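PDB 5YH1: member of s1p family of ribosomal proteins from Pyrococcus furiosus, which probably acts as an exonuclease on nucleic acids and binds manganese, this chain being the part that carries its DHH domain. Local coordinates for residues S23-L28 with V206-N211; P105-E110 with I145-R150; P313-V318 with N327-E332; P363-A368 with V376-G381. All blocks are in the same frame, centred on the assembly; numbering follows the deposited sequence.

Contact 1: residues S23-L28 with V206-N211; sequences SDVGFL and VARYIN
The Tyr209 ring carries Val25 CG2 over the centre of one face, a CH-pi contact with the methyl carbon 3.7 Å from the Tyr209 ring centroid and 6° off its normal. The Arg208 guanidinium has the same Val25 CG2 over one face and the backbone at Phe27 and Leu28 over the other, while Val25 O and Gly26 O lie at its edge, in plane. Tyr209 OH in turn stands over one face of the Phe27 ring, offset toward the rim.

The edge makes two bonds: Arg208 NH2 to Val25 O at 2.8 Å, and Arg208 NH1 to Gly26 O at 3.0 Å, nearly straight at 174°. Both donors stand above their carbonyl planes. Gly26 O also takes a weak bond from Tyr209 OH at 2.8 Å. A turn at chi3 (54°) bends the Arg208 chain so that the guanidinium edge faces these carbonyls; Leu28 CG packs on Arg208 CD. Asp24 OD1 closes an Asx turn on Gly26 N and pairs with Lys38.

Glu205 and Glu215 add salt bridges to Arg208, so its charge is met by carboxylates as well as by the two carbonyls. Arg208 and Tyr209 thus satisfy main-chain oxygens of the loop while Val25 and Leu28 pack on them, polar and apolar contacts acting together.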
# COMPACT_ATOMS: atom_id res chain seq x y z
N SER A 23 16.18 -8.31 38.86
CA SER A 23 16.12 -7.86 40.24
C SER A 23 14.70 -7.44 40.58
O SER A 23 13.94 -7.01 39.70
CB SER A 23 17.02 -6.64 40.45
OG SER A 23 18.32 -6.91 40.00
N ASP A 24 14.34 -7.55 41.85
CA ASP A 24 13.07 -7.03 42.32
C ASP A 24 13.23 -5.54 42.57
O ASP A 24 13.64 -5.14 43.66
CB ASP A 24 12.63 -7.76 43.58
CG ASP A 24 11.26 -7.32 44.04
OD1 ASP A 24 10.76 -6.28 43.55
OD2 ASP A 24 10.68 -8.01 44.90
N VAL A 25 12.93 -4.72 41.56
CA VAL A 25 13.06 -3.26 41.66
C VAL A 25 11.77 -2.56 42.10
O VAL A 25 11.67 -1.34 42.05
CB VAL A 25 13.52 -2.65 40.31
CG1 VAL A 25 14.92 -3.14 39.98
CG2 VAL A 25 12.56 -2.98 39.18
N GLY A 26 10.77 -3.33 42.52
CA GLY A 26 9.51 -2.75 42.94
C GLY A 26 8.80 -2.04 41.79
O GLY A 26 8.95 -2.44 40.62
N PHE A 27 8.04 -1.00 42.13
CA PHE A 27 7.26 -0.22 41.18
C PHE A 27 7.39 1.28 41.43
O PHE A 27 7.85 1.70 42.49
CB PHE A 27 5.80 -0.62 41.26
CG PHE A 27 5.56 -2.07 40.98
CD1 PHE A 27 5.82 -2.59 39.72
CD2 PHE A 27 5.09 -2.92 41.97
CE1 PHE A 27 5.60 -3.93 39.44
CE2 PHE A 27 4.87 -4.25 41.70
CZ PHE A 27 5.13 -4.76 40.44
N LEU A 28 6.99 2.09 40.45
CA LEU A 28 7.10 3.55 40.54
C LEU A 28 6.00 4.17 41.39
O LEU A 28 6.12 5.32 41.80
CB LEU A 28 7.06 4.17 39.15
CG LEU A 28 8.28 3.90 38.27
CD1 LEU A 28 7.97 4.29 36.83
CD2 LEU A 28 9.49 4.66 38.79
N VAL A 206 7.52 -3.20 33.36
CA VAL A 206 8.27 -4.32 32.79
C VAL A 206 9.65 -3.85 32.34
O VAL A 206 10.66 -4.51 32.62
CB VAL A 206 7.55 -5.03 31.63
CG1 VAL A 206 8.47 -6.06 30.99
CG2 VAL A 206 6.28 -5.71 32.11
N ALA A 207 9.69 -2.70 31.67
CA ALA A 207 10.96 -2.16 31.18
C ALA A 207 11.97 -1.93 32.30
O ALA A 207 13.17 -2.15 32.12
CB ALA A 207 10.74 -0.87 30.41
N ARG A 208 11.49 -1.48 33.46
CA ARG A 208 12.36 -1.27 34.62
C ARG A 208 12.96 -2.59 35.12
O ARG A 208 14.13 -2.63 35.52
CB ARG A 208 11.59 -0.57 35.75
CG ARG A 208 11.22 0.88 35.45
CD ARG A 208 10.36 1.51 36.53
NE ARG A 208 10.99 1.38 37.84
CZ ARG A 208 10.70 0.46 38.76
NH1 ARG A 208 9.72 -0.42 38.58
NH2 ARG A 208 11.39 0.43 39.88
N TYR A 209 12.19 -3.67 35.08
CA TYR A 209 12.72 -4.99 35.41
C TYR A 209 13.70 -5.51 34.35
O TYR A 209 14.67 -6.18 34.68
CB TYR A 209 11.59 -6.00 35.63
CG TYR A 209 10.89 -5.82 36.96
CD1 TYR A 209 9.94 -4.83 37.13
CD2 TYR A 209 11.19 -6.63 38.05
CE1 TYR A 209 9.28 -4.66 38.33
CE2 TYR A 209 10.53 -6.46 39.26
CZ TYR A 209 9.58 -5.46 39.39
OH TYR A 209 8.92 -5.27 40.59
N ILE A 210 13.44 -5.20 33.08
CA ILE A 210 14.36 -5.59 32.02
C ILE A 210 15.70 -4.90 32.21
O ILE A 210 16.74 -5.53 32.11
CB ILE A 210 13.80 -5.28 30.61
CG1 ILE A 210 12.63 -6.21 30.30
CG2 ILE A 210 14.87 -5.44 29.55
CD1 ILE A 210 11.73 -5.72 29.19
N ASN A 211 15.66 -3.59 32.46
CA ASN A 211 16.87 -2.79 32.54
C ASN A 211 16.72 -1.62 33.53
O ASN A 211 16.36 -0.51 33.14
CB ASN A 211 17.26 -2.27 31.15
CG ASN A 211 18.61 -1.59 31.13
OD1 ASN A 211 19.27 -1.46 32.15
ND2 ASN A 211 19.03 -1.15 29.96
O HOH W 1 16.78 -6.57 36.60

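Contact 2: residues P105-E110 with I145-R150; sequences PFYELE and IPAYKR
Tyr107 O is tied to the N-terminal part of helix 145-152 by a water, which donates to it over 2.8 Å and accepts from Ala147 N at 3.2 Å. No direct hydrogen bond joins the two segments, so this bridge is their polar link; the rest is packing.

The Ala147 methyl packs against Tyr107, with Ala147 CB 3.6 Å from Tyr107 CD2. The same CD2 edge meets Tyr148 CE1 at 3.9 Å, and that atom lies near the plane of the Tyr107 ring. With CG set anti to the backbone N (chi1 -162°), the CD2 edge of Tyr107 is brought against Ala147 and Tyr148, and its hydroxyl goes on to Asp115. The hydroxyl of Tyr148 bonds to Gly139 O.

On the other flank Leu109 meets Arg150 at about a right angle. Leu109 CD2 rests 3.5 Å above the guanidinium plane of Arg150, toward its rim, and Leu109 CD1 is 3.6 Å from Arg150 NH2. At the edge of that plane Arg150 NH1 bonds to Pro146 O (2.8 Å, 145°), one turn back in its own helix. Arg150 also forms salt bridges with Glu263 and Glu299 of the second subunit. An alanine here would probably leave those two carboxylates without their mate and take away the flat group on which the Leu109 methyls rest.

The starts of helices 109-126 and 145-152 therefore pack together beside strand 132-136, an arrangement of helices flanking a parallel sheet that belongs to the alpha/beta DHH domain, here at a subunit interface.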
# COMPACT_ATOMS: atom_id res chain seq x y z
N PRO A 105 -6.95 -3.32 16.41
CA PRO A 105 -6.94 -3.61 17.85
C PRO A 105 -6.72 -5.11 18.17
O PRO A 105 -7.07 -5.58 19.25
CB PRO A 105 -8.34 -3.16 18.29
CG PRO A 105 -9.20 -3.43 17.09
CD PRO A 105 -8.33 -3.24 15.88
N PHE A 106 -6.14 -5.84 17.22
CA PHE A 106 -5.75 -7.22 17.47
C PHE A 106 -4.60 -7.57 16.52
O PHE A 106 -4.28 -6.81 15.60
CB PHE A 106 -6.94 -8.17 17.31
CG PHE A 106 -7.49 -8.26 15.91
CD1 PHE A 106 -8.36 -7.30 15.43
CD2 PHE A 106 -7.15 -9.33 15.09
CE1 PHE A 106 -8.88 -7.40 14.14
CE2 PHE A 106 -7.67 -9.43 13.81
CZ PHE A 106 -8.53 -8.46 13.33
N TYR A 107 -3.97 -8.71 16.78
CA TYR A 107 -2.85 -9.17 15.98
C TYR A 107 -3.40 -9.75 14.67
O TYR A 107 -3.73 -10.93 14.58
CB TYR A 107 -2.05 -10.19 16.80
CG TYR A 107 -0.63 -10.49 16.35
CD1 TYR A 107 -0.03 -9.84 15.27
CD2 TYR A 107 0.14 -11.42 17.04
CE1 TYR A 107 1.27 -10.13 14.88
CE2 TYR A 107 1.44 -11.71 16.67
CZ TYR A 107 2.00 -11.06 15.60
OH TYR A 107 3.31 -11.36 15.24
N GLU A 108 -3.55 -8.88 13.68
CA GLU A 108 -4.11 -9.22 12.36
C GLU A 108 -3.29 -10.26 11.63
O GLU A 108 -2.08 -10.28 11.77
CB GLU A 108 -4.06 -8.00 11.45
CG GLU A 108 -5.26 -7.11 11.51
CD GLU A 108 -5.15 -6.00 10.48
OE1 GLU A 108 -6.02 -5.93 9.61
OE2 GLU A 108 -4.17 -5.24 10.54
N LEU A 109 -3.94 -11.04 10.78
CA LEU A 109 -3.22 -12.07 10.01
C LEU A 109 -2.19 -11.46 9.08
O LEU A 109 -1.11 -12.02 8.91
CB LEU A 109 -4.18 -12.98 9.23
CG LEU A 109 -5.04 -13.93 10.08
CD1 LEU A 109 -5.79 -14.91 9.20
CD2 LEU A 109 -4.19 -14.68 11.10
N GLU A 110 -2.50 -10.30 8.50
CA GLU A 110 -1.53 -9.64 7.63
C GLU A 110 -0.25 -9.30 8.40
O GLU A 110 0.85 -9.43 7.86
CB GLU A 110 -2.13 -8.38 6.99
CG GLU A 110 -1.17 -7.69 6.02
CD GLU A 110 -1.83 -6.63 5.14
OE1 GLU A 110 -3.06 -6.43 5.22
OE2 GLU A 110 -1.11 -6.01 4.33
N ILE A 145 -5.97 -15.22 18.90
CA ILE A 145 -5.61 -16.65 18.87
C ILE A 145 -5.19 -17.18 17.47
O ILE A 145 -4.20 -17.92 17.35
CB ILE A 145 -6.74 -17.50 19.49
CG1 ILE A 145 -6.73 -17.28 21.01
CG2 ILE A 145 -6.57 -18.98 19.17
CD1 ILE A 145 -7.86 -17.94 21.77
N PRO A 146 -5.92 -16.79 16.41
CA PRO A 146 -5.48 -17.23 15.07
C PRO A 146 -4.02 -16.92 14.77
O PRO A 146 -3.32 -17.75 14.21
CB PRO A 146 -6.42 -16.46 14.15
CG PRO A 146 -7.67 -16.30 14.95
CD PRO A 146 -7.23 -16.12 16.38
N ALA A 147 -3.56 -15.73 15.15
CA ALA A 147 -2.15 -15.37 14.98
C ALA A 147 -1.24 -16.28 15.79
O ALA A 147 -0.17 -16.68 15.32
CB ALA A 147 -1.93 -13.91 15.38
N TYR A 148 -1.66 -16.60 17.01
CA TYR A 148 -0.84 -17.42 17.90
C TYR A 148 -0.79 -18.88 17.43
O TYR A 148 0.24 -19.52 17.55
CB TYR A 148 -1.33 -17.32 19.35
CG TYR A 148 -1.32 -15.92 19.94
CD1 TYR A 148 -0.37 -14.97 19.56
CD2 TYR A 148 -2.24 -15.55 20.90
CE1 TYR A 148 -0.37 -13.70 20.11
CE2 TYR A 148 -2.25 -14.29 21.46
CZ TYR A 148 -1.31 -13.37 21.06
OH TYR A 148 -1.32 -12.12 21.62
N LYS A 149 -1.88 -19.39 16.88
CA LYS A 149 -1.86 -20.74 16.29
C LYS A 149 -0.80 -20.84 15.20
O LYS A 149 -0.09 -21.84 15.11
CB LYS A 149 -3.22 -21.11 15.73
CG LYS A 149 -4.22 -21.42 16.82
CD LYS A 149 -5.58 -21.73 16.25
CE LYS A 149 -6.50 -22.25 17.34
NZ LYS A 149 -7.76 -22.78 16.76
N ARG A 150 -0.66 -19.78 14.40
CA ARG A 150 0.35 -19.75 13.36
C ARG A 150 1.75 -19.65 13.92
O ARG A 150 2.65 -20.38 13.48
CB ARG A 150 0.05 -18.64 12.36
CG ARG A 150 -1.14 -18.96 11.48
CD ARG A 150 -1.71 -17.71 10.86
NE ARG A 150 -2.84 -17.97 9.98
CZ ARG A 150 -4.08 -18.22 10.38
NH1 ARG A 150 -4.38 -18.30 11.68
NH2 ARG A 150 -5.03 -18.42 9.47
O HOH W 2 -5.45 -13.12 15.00

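Contact 3: residues P313-V318 with N327-E332; sequences PHVKSV and NTIDVE
Asn327, Ile329 and Thr328 bury the most surface in this pairing of strands 316-319 and 325-330, whose short segments run at 165° to each other. Thr328 and Lys316 form an antiparallel hydrogen-bonded pair: Thr328 N gives to Lys316 O at 2.8 Å (160°), and Lys316 N to Thr328 O at 3.0 Å. On the face they share, Thr328 OG1 lies 3.5 Å from Lys316 CB, placed between its own backbone N and carbonyl carbon by a chi1 of 59°; the Lys316 chain then runs on, extended, away from the partner strand.

Ser317 and Asn327 are the next pair, non-hydrogen-bonded in the backbone but joined through their side chains. Ser317 OG donates to Asn327 OD1 at 2.6 Å, meeting the oxygen nearly along the C=O axis. The other end of this amide, ND2, bonds to Thr366 OG1 on strand 364-369, while Ser317 OG is also held by Arg325. An alanine in place of Asn327 would remove both amide bonds and would probably leave the hydroxyls of Ser317 and Thr366 each short of a partner.

Ile329 completes the trio with hydrocarbon contacts. Its CD1 lies 3.8 Å from His314 CB, and Ile329 CB is 4.0 Å from Val315 CG2. Beyond them a water joins His314 O to Asp330 N, continuing the link where direct backbone bonds stop. Val315, Ser317 and Asn327 all touch Phe354 of helix 343-358. This is a beta hairpin forming the edge of the mixed sheet within this chain, with strand 316-319 outermost.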
# COMPACT_ATOMS: atom_id res chain seq x y z
N PRO A 313 -23.31 20.87 12.87
CA PRO A 313 -24.68 21.14 12.41
C PRO A 313 -25.43 19.92 11.88
O PRO A 313 -26.65 19.96 11.77
CB PRO A 313 -24.47 22.15 11.28
CG PRO A 313 -23.23 22.85 11.64
CD PRO A 313 -22.35 21.78 12.23
N HIS A 314 -24.72 18.85 11.55
CA HIS A 314 -25.36 17.63 11.06
C HIS A 314 -25.57 16.58 12.13
O HIS A 314 -26.13 15.53 11.87
CB HIS A 314 -24.52 17.06 9.91
CG HIS A 314 -24.35 18.04 8.80
ND1 HIS A 314 -23.15 18.67 8.54
CD2 HIS A 314 -25.24 18.56 7.93
CE1 HIS A 314 -23.31 19.50 7.53
NE2 HIS A 314 -24.57 19.46 7.14
N VAL A 315 -25.16 16.86 13.36
CA VAL A 315 -25.38 15.91 14.46
C VAL A 315 -26.80 16.11 14.98
O VAL A 315 -27.15 17.20 15.37
CB VAL A 315 -24.36 16.12 15.60
CG1 VAL A 315 -24.60 15.13 16.73
CG2 VAL A 315 -22.94 16.01 15.07
N LYS A 316 -27.61 15.06 14.95
CA LYS A 316 -28.91 15.05 15.61
C LYS A 316 -28.72 14.65 17.06
O LYS A 316 -28.10 13.62 17.34
CB LYS A 316 -29.87 14.05 14.98
CG LYS A 316 -30.40 14.43 13.61
CD LYS A 316 -31.75 13.76 13.37
CE LYS A 316 -32.34 14.10 12.00
NZ LYS A 316 -33.74 13.62 11.86
N SER A 317 -29.25 15.46 17.98
CA SER A 317 -29.18 15.19 19.42
C SER A 317 -30.58 15.25 20.01
O SER A 317 -31.23 16.29 19.95
CB SER A 317 -28.29 16.22 20.12
OG SER A 317 -28.08 15.89 21.49
N VAL A 318 -31.06 14.13 20.55
CA VAL A 318 -32.37 14.09 21.19
C VAL A 318 -32.26 13.53 22.60
O VAL A 318 -31.50 12.60 22.86
CB VAL A 318 -33.41 13.28 20.37
CG1 VAL A 318 -33.59 13.90 19.00
CG2 VAL A 318 -33.00 11.81 20.22
N ASN A 327 -27.01 11.02 20.47
CA ASN A 327 -26.50 11.79 19.34
C ASN A 327 -26.19 10.87 18.17
O ASN A 327 -25.56 9.82 18.35
CB ASN A 327 -25.21 12.53 19.71
CG ASN A 327 -25.33 13.33 20.99
OD1 ASN A 327 -26.32 14.01 21.23
ND2 ASN A 327 -24.29 13.26 21.82
N THR A 328 -26.59 11.26 16.96
CA THR A 328 -26.28 10.47 15.76
C THR A 328 -25.67 11.37 14.69
O THR A 328 -26.06 12.53 14.54
CB THR A 328 -27.53 9.79 15.18
OG1 THR A 328 -28.50 10.79 14.86
CG2 THR A 328 -28.12 8.82 16.19
N ILE A 329 -24.71 10.82 13.97
CA ILE A 329 -24.03 11.53 12.90
C ILE A 329 -23.60 10.55 11.81
O ILE A 329 -22.96 9.54 12.08
CB ILE A 329 -22.83 12.35 13.42
CG1 ILE A 329 -22.05 13.01 12.28
CG2 ILE A 329 -21.89 11.50 14.25
CD1 ILE A 329 -22.84 14.07 11.54
N ASP A 330 -23.99 10.88 10.59
CA ASP A 330 -23.59 10.12 9.40
C ASP A 330 -22.23 10.62 8.95
O ASP A 330 -22.14 11.65 8.25
CB ASP A 330 -24.64 10.31 8.31
CG ASP A 330 -24.37 9.46 7.07
OD1 ASP A 330 -23.18 9.16 6.78
OD2 ASP A 330 -25.36 9.11 6.39
N VAL A 331 -21.18 9.91 9.34
CA VAL A 331 -19.83 10.32 9.00
C VAL A 331 -19.37 9.90 7.60
O VAL A 331 -18.26 10.20 7.21
CB VAL A 331 -18.79 9.87 10.05
CG1 VAL A 331 -19.12 10.48 11.41
CG2 VAL A 331 -18.70 8.35 10.16
N GLU A 332 -20.22 9.22 6.83
CA GLU A 332 -19.95 9.05 5.40
C GLU A 332 -20.42 10.30 4.64
O GLU A 332 -19.67 10.82 3.84
CB GLU A 332 -20.66 7.80 4.85
CG GLU A 332 -20.13 7.30 3.50
CD GLU A 332 -18.70 6.72 3.52
OE1 GLU A 332 -18.16 6.49 2.42
OE2 GLU A 332 -18.11 6.49 4.61
O HOH W 3 -26.17 12.88 10.24

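Contact 4: residues P363-A368 with V376-G381; sequences PILTLA and VRASDG
Thr366 and Arg377 sit in the middle of the ladder as an antiparallel hydrogen-bonded pair. Thr366 N reaches Arg377 O at 2.8 Å (173°) and Arg377 N returns to Thr366 O at 2.9 Å, while the two segments' strand axes run at 170°. Leu365 with Ala378 and Leu367 with Val376 are the non-hydrogen-bonded pairs beside it.

Those pairs share one face. Val376 divides its methyls between the leucines: CG1 lies 3.7 Å from Leu365 CD1, and CG2 lies 3.8 Å from Leu367 CD1. Leu365 CD1 also touches Ala378 CB. At the far end Ser379 grips both polar atoms of Ile364. Ser379 N gives to Ile364 O at 2.8 Å, and Ser379 OG, set between its own backbone N and carbonyl carbon (chi1 65°), accepts from Ile364 N at 2.8 Å.

In the next shell, Ser379 OG also bonds to Ser362 O, and Phe430 of helix 423-435 packs on Leu365 and Val376. On the opposite face Thr366 OG1 bonds to His351 of helix 343-358, which Arg377 also touches. The side chain of Arg377 comes within about 9 Å of that of the manganese ligand Asp229.

The chemistry thus differs between the faces: largely aliphatic packing on that of Leu365, Leu367 and Val376, and a more mixed face with the buried hydroxyl of Thr366, which also bonds to Asn327. Ser379, through its main-chain N and its hydroxyl, carries the bonding past the last paired residues.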
# COMPACT_ATOMS: atom_id res chain seq x y z
N PRO A 363 -26.05 11.35 31.05
CA PRO A 363 -26.09 10.16 30.19
C PRO A 363 -26.04 10.52 28.70
O PRO A 363 -27.06 10.96 28.14
CB PRO A 363 -27.43 9.51 30.55
CG PRO A 363 -28.28 10.66 30.97
CD PRO A 363 -27.36 11.64 31.65
N ILE A 364 -24.87 10.36 28.09
CA ILE A 364 -24.68 10.73 26.68
C ILE A 364 -24.21 9.54 25.86
O ILE A 364 -23.23 8.89 26.22
CB ILE A 364 -23.64 11.86 26.50
CG1 ILE A 364 -24.02 13.09 27.33
CG2 ILE A 364 -23.54 12.24 25.03
CD1 ILE A 364 -22.93 14.15 27.39
N LEU A 365 -24.92 9.28 24.77
CA LEU A 365 -24.58 8.21 23.84
C LEU A 365 -24.43 8.78 22.44
O LEU A 365 -25.39 9.31 21.88
CB LEU A 365 -25.67 7.14 23.84
CG LEU A 365 -25.33 5.84 23.10
CD1 LEU A 365 -24.18 5.09 23.76
CD2 LEU A 365 -26.56 4.95 23.06
N THR A 366 -23.23 8.67 21.90
CA THR A 366 -22.92 9.19 20.58
C THR A 366 -22.71 8.04 19.61
O THR A 366 -21.87 7.18 19.82
CB THR A 366 -21.68 10.10 20.61
OG1 THR A 366 -21.96 11.26 21.41
CG2 THR A 366 -21.30 10.57 19.20
N LEU A 367 -23.51 8.03 18.55
CA LEU A 367 -23.44 6.99 17.52
C LEU A 367 -23.03 7.62 16.19
O LEU A 367 -23.78 8.39 15.61
CB LEU A 367 -24.80 6.34 17.38
CG LEU A 367 -24.97 5.35 16.24
CD1 LEU A 367 -24.30 4.04 16.59
CD2 LEU A 367 -26.45 5.14 15.96
N ALA A 368 -21.83 7.30 15.72
CA ALA A 368 -21.33 7.80 14.44
C ALA A 368 -21.28 6.66 13.44
O ALA A 368 -20.57 5.69 13.66
CB ALA A 368 -19.95 8.39 14.61
N VAL A 376 -19.53 3.78 18.60
CA VAL A 376 -20.41 4.08 19.72
C VAL A 376 -19.58 4.58 20.89
O VAL A 376 -18.58 3.96 21.25
CB VAL A 376 -21.19 2.83 20.18
CG1 VAL A 376 -22.11 3.17 21.35
CG2 VAL A 376 -22.00 2.26 19.02
N ARG A 377 -19.99 5.70 21.48
CA ARG A 377 -19.35 6.22 22.68
C ARG A 377 -20.39 6.59 23.72
O ARG A 377 -21.37 7.26 23.41
CB ARG A 377 -18.48 7.42 22.33
CG ARG A 377 -17.18 6.99 21.69
CD ARG A 377 -16.48 8.12 20.98
NE ARG A 377 -15.04 8.02 21.16
CZ ARG A 377 -14.18 7.46 20.30
NH1 ARG A 377 -14.60 6.93 19.16
NH2 ARG A 377 -12.89 7.45 20.59
N ALA A 378 -20.18 6.10 24.93
CA ALA A 378 -21.08 6.29 26.06
C ALA A 378 -20.34 7.03 27.17
O ALA A 378 -19.27 6.61 27.58
CB ALA A 378 -21.56 4.95 26.57
N SER A 379 -20.90 8.13 27.65
CA SER A 379 -20.35 8.81 28.83
C SER A 379 -20.52 7.97 30.09
O SER A 379 -21.32 7.03 30.13
CB SER A 379 -21.04 10.15 29.04
OG SER A 379 -22.40 9.93 29.36
N ASP A 380 -19.76 8.31 31.13
CA ASP A 380 -19.86 7.64 32.44
C ASP A 380 -21.29 7.62 32.95
O ASP A 380 -21.72 6.64 33.53
CB ASP A 380 -18.97 8.33 33.46
CG ASP A 380 -17.50 8.13 33.16
OD1 ASP A 380 -17.17 7.19 32.41
OD2 ASP A 380 -16.69 8.91 33.67
N GLY A 381 -22.03 8.69 32.68
CA GLY A 381 -23.45 8.77 33.02
C GLY A 381 -24.31 7.63 32.51
O GLY A 381 -25.36 7.33 33.10

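From the N terminus, contact 1 opens first and spans the longest excursion: residues 23-28, between helices 2-20 and 32-53, pair with helix 199-210, 178 residues on. Contact 2 falls within that long excursion, closing a shorter one between helices 109-126 and 145-152; the two do not touch, their nearest atoms being about 14 Å apart. Contacts 3 and 4 follow in series, each closing a hairpin of the mixed sheet, on the other side of the chain's centre from contact 1. They meet directly, since strands 325-330 and 364-369 are neighbours: Asn327 O lies 2.7 Å from Leu367 N, a probable hydrogen bond.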